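Local coordinates for serine protease MT3772 (Mycobacterium tuberculosis, PDB 3K6Z), which probably cleaves peptide bonds as the serine-protease domain of a membrane protein that is thought to protect the bacterium from acid and oxidative stress, at residues D50-N55 / A88-P93; S84-I89 / P146-R151. All blocks are in the same frame, centred on the assembly; numbering follows the deposited sequence.

Contact 1 (D50-N55 / A88-P93); sequences DRVMTN and AILAVP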
ATOM      1  N   ASP A  50       5.515 -29.500   2.821  1.00 14.80           N
ATOM      2  CA  ASP A  50       5.062 -29.053   1.491  1.00 14.83           C
ATOM      3  C   ASP A  50       4.301 -27.731   1.500  1.00 14.39           C
ATOM      4  O   ASP A  50       3.566 -27.433   0.548  1.00 14.30           O
ATOM      5  CB  ASP A  50       4.210 -30.127   0.803  1.00 15.09           C
ATOM      6  CG  ASP A  50       5.000 -31.381   0.472  1.00 16.59           C
ATOM      7  OD1 ASP A  50       6.228 -31.412   0.710  1.00 18.56           O
ATOM      8  OD2 ASP A  50       4.378 -32.339  -0.036  1.00 19.57           O
ATOM      9  N   ARG A  51       4.471 -26.960   2.573  1.00 13.93           N
ATOM     10  CA  ARG A  51       3.864 -25.625   2.691  1.00 13.72           C
ATOM     11  C   ARG A  51       4.921 -24.592   3.057  1.00 13.40           C
ATOM     12  O   ARG A  51       5.665 -24.760   4.033  1.00 13.30           O
ATOM     13  CB  ARG A  51       2.732 -25.614   3.725  1.00 13.67           C
ATOM     14  CG  ARG A  51       1.504 -26.469   3.364  1.00 14.90           C
ATOM     15  CD  ARG A  51       0.814 -25.964   2.103  1.00 17.59           C
ATOM     16  NE  ARG A  51      -0.348 -26.767   1.720  1.00 19.11           N
ATOM     17  CZ  ARG A  51      -0.308 -27.846   0.938  1.00 19.94           C
ATOM     18  NH1 ARG A  51       0.843 -28.289   0.444  1.00 18.75           N
ATOM     19  NH2 ARG A  51      -1.435 -28.489   0.652  1.00 21.18           N
ATOM     20  N   VAL A  52       4.952 -23.518   2.271  1.00 12.76           N
ATOM     21  CA  VAL A  52       5.928 -22.451   2.377  1.00 12.34           C
ATOM     22  C   VAL A  52       5.214 -21.114   2.620  1.00 12.60           C
ATOM     23  O   VAL A  52       4.319 -20.729   1.851  1.00 12.59           O
ATOM     24  CB  VAL A  52       6.774 -22.359   1.085  1.00 12.23           C
ATOM     25  CG1 VAL A  52       7.674 -21.125   1.084  1.00 11.91           C
ATOM     26  CG2 VAL A  52       7.626 -23.625   0.924  1.00 12.38           C
ATOM     27  N   MET A  53       5.612 -20.415   3.683  1.00 12.55           N
ATOM     28  CA  MET A  53       5.136 -19.050   3.900  1.00 12.75           C
ATOM     29  C   MET A  53       6.050 -18.053   3.211  1.00 12.88           C
ATOM     30  O   MET A  53       7.274 -18.201   3.222  1.00 12.89           O
ATOM     31  CB  MET A  53       5.043 -18.722   5.382  1.00 12.75           C
ATOM     32  CG  MET A  53       4.482 -17.323   5.628  1.00 15.31           C
ATOM     33  SD  MET A  53       4.200 -17.032   7.370  1.00 17.12           S
ATOM     34  CE  MET A  53       2.730 -18.023   7.618  1.00 17.61           C
ATOM     35  N   THR A  54       5.448 -17.033   2.612  1.00 12.35           N
ATOM     36  CA  THR A  54       6.210 -15.984   1.953  1.00 12.89           C
ATOM     37  C   THR A  54       5.448 -14.660   1.995  1.00 13.32           C
ATOM     38  O   THR A  54       4.405 -14.571   2.630  1.00 12.74           O
ATOM     39  CB  THR A  54       6.590 -16.382   0.494  1.00 12.19           C
ATOM     40  OG1 THR A  54       7.476 -15.393  -0.062  1.00 12.76           O
ATOM     41  CG2 THR A  54       5.334 -16.546  -0.400  1.00 14.12           C
ATOM     42  N   ASN A  55       6.014 -13.652   1.341  1.00 14.54           N
ATOM     43  CA  ASN A  55       5.421 -12.318   1.180  1.00 15.56           C
ATOM     44  C   ASN A  55       4.323 -12.382   0.115  1.00 15.53           C
ATOM     45  O   ASN A  55       4.566 -12.826  -1.005  1.00 15.09           O
ATOM     46  CB  ASN A  55       6.544 -11.339   0.772  1.00 16.42           C
ATOM     47  CG  ASN A  55       6.033  -9.953   0.376  1.00 19.01           C
ATOM     48  OD1 ASN A  55       4.964  -9.520   0.808  1.00 19.46           O
ATOM     49  ND2 ASN A  55       6.826  -9.239  -0.444  1.00 21.31           N
ATOM     50  N   ALA A  88       1.502 -14.976   2.312  1.00 14.09           N
ATOM     51  CA  ALA A  88       0.825 -15.970   1.522  1.00 13.45           C
ATOM     52  C   ALA A  88       1.420 -17.332   1.838  1.00 13.46           C
ATOM     53  O   ALA A  88       2.543 -17.426   2.342  1.00 13.12           O
ATOM     54  CB  ALA A  88       0.957 -15.657   0.048  1.00 13.93           C
ATOM     55  N   ILE A  89       0.646 -18.372   1.556  1.00 13.01           N
ATOM     56  CA  ILE A  89       1.106 -19.743   1.749  1.00 12.90           C
ATOM     57  C   ILE A  89       1.171 -20.401   0.378  1.00 12.94           C
ATOM     58  O   ILE A  89       0.211 -20.319  -0.390  1.00 12.05           O
ATOM     59  CB  ILE A  89       0.150 -20.546   2.664  1.00 13.31           C
ATOM     60  CG1 ILE A  89      -0.157 -19.791   3.967  1.00 13.55           C
ATOM     61  CG2 ILE A  89       0.718 -21.947   2.962  1.00 13.05           C
ATOM     62  CD1 ILE A  89       1.044 -19.484   4.828  1.00 16.92           C
ATOM     63  N   LEU A  90       2.307 -21.047   0.088  1.00 12.44           N
ATOM     64  CA  LEU A  90       2.519 -21.772  -1.166  1.00 13.11           C
ATOM     65  C   LEU A  90       2.458 -23.275  -0.930  1.00 13.03           C
ATOM     66  O   LEU A  90       2.986 -23.763   0.069  1.00 12.99           O
ATOM     67  CB  LEU A  90       3.886 -21.417  -1.780  1.00 12.96           C
ATOM     68  CG  LEU A  90       4.240 -19.939  -1.985  1.00 14.40           C
ATOM     69  CD1 LEU A  90       5.627 -19.831  -2.599  1.00 15.12           C
ATOM     70  CD2 LEU A  90       3.195 -19.289  -2.884  1.00 15.41           C
ATOM     71  N   ALA A  91       1.808 -23.999  -1.846  1.00 13.64           N
ATOM     72  CA  ALA A  91       1.831 -25.469  -1.851  1.00 14.00           C
ATOM     73  C   ALA A  91       2.955 -25.927  -2.766  1.00 14.11           C
ATOM     74  O   ALA A  91       3.051 -25.479  -3.908  1.00 14.17           O
ATOM     75  CB  ALA A  91       0.489 -26.036  -2.317  1.00 14.03           C
ATOM     76  N   VAL A  92       3.813 -26.809  -2.256  1.00 14.52           N
ATOM     77  CA  VAL A  92       5.013 -27.239  -2.977  1.00 14.91           C
ATOM     78  C   VAL A  92       5.188 -28.760  -2.867  1.00 15.17           C
ATOM     79  O   VAL A  92       5.874 -29.240  -1.964  1.00 15.52           O
ATOM     80  CB  VAL A  92       6.305 -26.518  -2.469  1.00 14.98           C
ATOM     81  CG1 VAL A  92       7.454 -26.735  -3.430  1.00 14.71           C
ATOM     82  CG2 VAL A  92       6.078 -25.009  -2.264  1.00 15.35           C
ATOM     83  N   PRO A  93       4.565 -29.526  -3.781  1.00 15.53           N
ATOM     84  CA  PRO A  93       4.686 -30.989  -3.751  1.00 15.85           C
ATOM     85  C   PRO A  93       6.136 -31.463  -3.741  1.00 15.98           C
ATOM     86  O   PRO A  93       6.979 -30.892  -4.438  1.00 16.38           O
ATOM     87  CB  PRO A  93       4.005 -31.424  -5.051  1.00 15.80           C
ATOM     88  CG  PRO A  93       3.028 -30.339  -5.329  1.00 15.64           C
ATOM     89  CD  PRO A  93       3.697 -29.073  -4.888  1.00 15.66           C
TER

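Contact 2 (S84-I89 / P146-R151); sequences SVDVAI and PEPVTR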
ATOM      1  N   SER A  84      -5.811  -8.261   1.344  1.00 14.42           N
ATOM      2  CA  SER A  84      -5.791  -7.626   2.669  1.00 14.48           C
ATOM      3  C   SER A  84      -4.723  -8.188   3.619  1.00 14.53           C
ATOM      4  O   SER A  84      -4.551  -7.677   4.723  1.00 14.69           O
ATOM      5  CB  SER A  84      -7.173  -7.743   3.336  1.00 14.52           C
ATOM      6  OG  SER A  84      -7.461  -9.097   3.666  1.00 14.64           O
ATOM      7  N   VAL A  85      -4.023  -9.238   3.188  1.00 14.45           N
ATOM      8  CA  VAL A  85      -3.093  -9.987   4.047  1.00 14.39           C
ATOM      9  C   VAL A  85      -1.668  -9.942   3.471  1.00 14.59           C
ATOM     10  O   VAL A  85      -1.482 -10.121   2.266  1.00 15.15           O
ATOM     11  CB  VAL A  85      -3.612 -11.446   4.256  1.00 14.54           C
ATOM     12  CG1 VAL A  85      -2.580 -12.317   4.946  1.00 14.26           C
ATOM     13  CG2 VAL A  85      -4.909 -11.427   5.079  1.00 14.30           C
ATOM     14  N   ASP A  86      -0.675  -9.705   4.335  1.00 14.79           N
ATOM     15  CA  ASP A  86       0.719  -9.459   3.908  1.00 15.17           C
ATOM     16  C   ASP A  86       1.523 -10.722   3.592  1.00 15.70           C
ATOM     17  O   ASP A  86       2.588 -10.647   2.953  1.00 15.75           O
ATOM     18  CB  ASP A  86       1.484  -8.693   4.987  1.00 15.73           C
ATOM     19  CG  ASP A  86       0.949  -7.297   5.211  1.00 16.30           C
ATOM     20  OD1 ASP A  86       0.704  -6.955   6.391  1.00 18.11           O
ATOM     21  OD2 ASP A  86       0.770  -6.557   4.219  1.00 18.39           O
ATOM     22  N   VAL A  87       1.032 -11.860   4.075  1.00 15.09           N
ATOM     23  CA  VAL A  87       1.689 -13.138   3.854  1.00 15.12           C
ATOM     24  C   VAL A  87       0.832 -14.067   3.008  1.00 14.84           C
ATOM     25  O   VAL A  87      -0.403 -13.976   2.998  1.00 14.35           O
ATOM     26  CB  VAL A  87       2.054 -13.860   5.178  1.00 15.49           C
ATOM     27  CG1 VAL A  87       3.067 -13.047   5.983  1.00 14.76           C
ATOM     28  CG2 VAL A  87       0.803 -14.183   6.007  1.00 15.27           C
ATOM     29  N   ALA A  88       1.502 -14.976   2.312  1.00 14.09           N
ATOM     30  CA  ALA A  88       0.825 -15.970   1.522  1.00 13.45           C
ATOM     31  C   ALA A  88       1.420 -17.332   1.838  1.00 13.46           C
ATOM     32  O   ALA A  88       2.543 -17.426   2.342  1.00 13.12           O
ATOM     33  CB  ALA A  88       0.957 -15.657   0.048  1.00 13.93           C
ATOM     34  N   ILE A  89       0.646 -18.372   1.556  1.00 13.01           N
ATOM     35  CA  ILE A  89       1.106 -19.743   1.749  1.00 12.90           C
ATOM     36  C   ILE A  89       1.171 -20.401   0.378  1.00 12.94           C
ATOM     37  O   ILE A  89       0.211 -20.319  -0.390  1.00 12.05           O
ATOM     38  CB  ILE A  89       0.150 -20.546   2.664  1.00 13.31           C
ATOM     39  CG1 ILE A  89      -0.157 -19.791   3.967  1.00 13.55           C
ATOM     40  CG2 ILE A  89       0.718 -21.947   2.962  1.00 13.05           C
ATOM     41  CD1 ILE A  89       1.044 -19.484   4.828  1.00 16.92           C
ATOM     42  N   PRO A 146      -6.618  -2.265   0.351  1.00 19.17           N
ATOM     43  CA  PRO A 146      -7.130  -3.351   1.198  1.00 19.80           C
ATOM     44  C   PRO A 146      -6.187  -3.785   2.329  1.00 20.25           C
ATOM     45  O   PRO A 146      -6.629  -4.447   3.279  1.00 19.87           O
ATOM     46  CB  PRO A 146      -7.344  -4.503   0.204  1.00 19.68           C
ATOM     47  CG  PRO A 146      -6.359  -4.256  -0.880  1.00 20.02           C
ATOM     48  CD  PRO A 146      -6.168  -2.755  -0.967  1.00 19.49           C
ATOM     49  N   GLU A 147      -4.913  -3.404   2.236  1.00 20.38           N
ATOM     50  CA  GLU A 147      -3.925  -3.807   3.238  1.00 21.22           C
ATOM     51  C   GLU A 147      -4.197  -3.212   4.627  1.00 20.92           C
ATOM     52  O   GLU A 147      -4.876  -2.188   4.744  1.00 20.41           O
ATOM     53  CB  GLU A 147      -2.492  -3.525   2.750  1.00 21.76           C
ATOM     54  CG  GLU A 147      -2.052  -2.075   2.705  1.00 24.06           C
ATOM     55  CD  GLU A 147      -0.762  -1.877   1.900  1.00 28.06           C
ATOM     56  OE1 GLU A 147      -0.037  -2.879   1.672  1.00 29.74           O
ATOM     57  OE2 GLU A 147      -0.476  -0.723   1.493  1.00 27.84           O
ATOM     58  N   PRO A 148      -3.686  -3.865   5.688  1.00 20.80           N
ATOM     59  CA  PRO A 148      -3.891  -3.363   7.046  1.00 20.72           C
ATOM     60  C   PRO A 148      -3.356  -1.944   7.221  1.00 20.59           C
ATOM     61  O   PRO A 148      -2.278  -1.616   6.710  1.00 20.50           O
ATOM     62  CB  PRO A 148      -3.069  -4.339   7.906  1.00 20.81           C
ATOM     63  CG  PRO A 148      -2.986  -5.575   7.093  1.00 20.89           C
ATOM     64  CD  PRO A 148      -2.892  -5.111   5.682  1.00 20.82           C
ATOM     65  N   VAL A 149      -4.118  -1.112   7.925  1.00 20.50           N
ATOM     66  CA  VAL A 149      -3.687   0.242   8.262  1.00 20.43           C
ATOM     67  C   VAL A 149      -2.617   0.189   9.359  1.00 20.36           C
ATOM     68  O   VAL A 149      -1.689   1.007   9.365  1.00 20.72           O
ATOM     69  CB  VAL A 149      -4.887   1.146   8.689  1.00 20.69           C
ATOM     70  CG1 VAL A 149      -4.413   2.463   9.271  1.00 20.49           C
ATOM     71  CG2 VAL A 149      -5.797   1.425   7.498  1.00 21.43           C
ATOM     72  N   THR A 150      -2.750  -0.774  10.275  1.00 19.57           N
ATOM     73  CA  THR A 150      -1.769  -0.981  11.345  1.00 19.21           C
ATOM     74  C   THR A 150      -1.312  -2.436  11.403  1.00 18.27           C
ATOM     75  O   THR A 150      -2.072  -3.357  11.084  1.00 17.91           O
ATOM     76  CB  THR A 150      -2.316  -0.589  12.735  1.00 19.60           C
ATOM     77  OG1 THR A 150      -3.348  -1.504  13.115  1.00 21.99           O
ATOM     78  CG2 THR A 150      -2.885   0.830  12.732  1.00 19.83           C
ATOM     79  N   ARG A 151      -0.065  -2.630  11.812  1.00 17.36           N
ATOM     80  CA  ARG A 151       0.530  -3.962  11.915  1.00 16.97           C
ATOM     81  C   ARG A 151       1.452  -3.984  13.127  1.00 16.39           C
ATOM     82  O   ARG A 151       2.143  -3.000  13.395  1.00 15.90           O
ATOM     83  CB  ARG A 151       1.369  -4.269  10.674  1.00 17.38           C
ATOM     84  CG  ARG A 151       0.634  -4.313   9.344  1.00 18.46           C
ATOM     85  CD  ARG A 151       1.654  -4.108   8.238  1.00 20.02           C
ATOM     86  NE  ARG A 151       1.148  -4.318   6.886  1.00 19.14           N
ATOM     87  CZ  ARG A 151       0.915  -3.345   6.008  1.00 20.17           C
ATOM     88  NH1 ARG A 151       1.112  -2.072   6.345  1.00 19.18           N
ATOM     89  NH2 ARG A 151       0.483  -3.643   4.790  1.00 18.84           N
TER

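Contact 1 (D50-N55 / A88-P93)
The guanidinium of R51 lies over the methyl of A91, whose CB sits 3.6 Å from R51 NH1 below one face of the plane and toward its rim. At the edge, R51 NH1 binds D50 O at 2.9 Å, with the oxygen in the guanidinium plane. A bend at chi2 (-63°) folds the arginine back over the neighbouring strand; its long, flexible chain suits this cover, and the small alanine lets the flat group settle closely. D50 O also accepts from V92 N at 2.9 Å, and these two donors reach the carbonyl from opposite faces.

From here the strands run antiparallel. V52 and L90 form a hydrogen-bonded pair: V52 O takes L90 N at 2.7 Å in an almost straight bond (170°), and V52 N donates back to L90 O. T54 and A88 form a second such pair, while M53 and I89 form a non-hydrogen-bonded pair. M53, with its flexible thioether tail, turns at chi3 and brings CE to 3.6 Å from I89 CD1. On the other sheet face V52 CG2 meets V92 CG2 at 3.8 Å, and T54 CG2 rests 3.9 Å from L90 CG; beta-branched side chains fit such extended backbone well.

T54 hides its hydroxyl by bonding to T43 O. At the strand end N55 N-caps helix 56-59 through H57 N, and its amide nitrogen bonds to S165 OG and to Y143 O of the second subunit. Strands 41-48 and 73-80 flank the pair within the first barrel of this chymotrypsin-like fold, and I29, V65 and V67 pack on L90 from strands 26-31 and 65-68.

Contact 2 (S84-I89 / P146-R151)
D86 and R151 reach for each other from opposite directions and join side-on, the arginine giving two nitrogens and the aspartate two oxygens. R151 NE donates to D86 OD1 at 2.7 Å and nearly straight (170°), and R151 NH2 donates to D86 OD2 at 3.0 Å. Both oxygens are met on their syn sides, but the two planes are turned 34° apart: OD1 stays in the guanidinium plane, whereas NE stands clearly out of the carboxylate plane. R151 spans the distance because its chain is extended from CG to NE, with CG anti to its own carbonyl carbon (chi1 -62°). Arginine suits the place since its rigid planar end can hold a carboxylate with paired donors.

E147 adds a second carboxylate near the guanidinium plane: R151 NH2, shared with D86, also makes a weak, long bond to E147 OE1, 3.3 Å away, completing a salt-bridge network. The positive charge between them probably eases the approach of E147 OE1 to D86 OD2, 4.5 Å apart. P148 O sits over one guanidinium face, toward its rim. The ring of P148 lies alongside the other segment, its CD 3.2 Å from S84 O. The small serine lets the loops pass closely: S84 CB lies 3.3 Å from P146 O, while S84 OG is hydrogen-bonded to D82.

D86 is the predicted acid of the catalytic triad, and E147 lies near H57. Gripping that carboxylate with an arginine is consistent with the inactive form captured in this crystal. The contact bridges the two barrels, from the loop entering strand 87-91 to the start of strand 150-158; L194 of strand 190-195 packs on both D86 and R151, and Q202 of helix 196-205 accepts from D86 N and touches P148.

Overall arrangement
Following the chain from the N terminus, residues 50-55 come first, and contact 1 closes a loop through helix 56-59 and strands 65-68 and 73-80 when the chain returns as 88-93. Contact 2 opens on 84-89, sharing A88 and I89 with contact 1, and closes a longer loop through strands 112-117 and 125-142 at 146-151. The two loops therefore overlap on strand 87-91, neither nesting inside the other. Contact 1 ties neighbouring strands within the first barrel; contact 2 ties that barrel to the second. They touch where N55, at the end of strand 51-55, approaches the backbone of D86, just before strand 87-91.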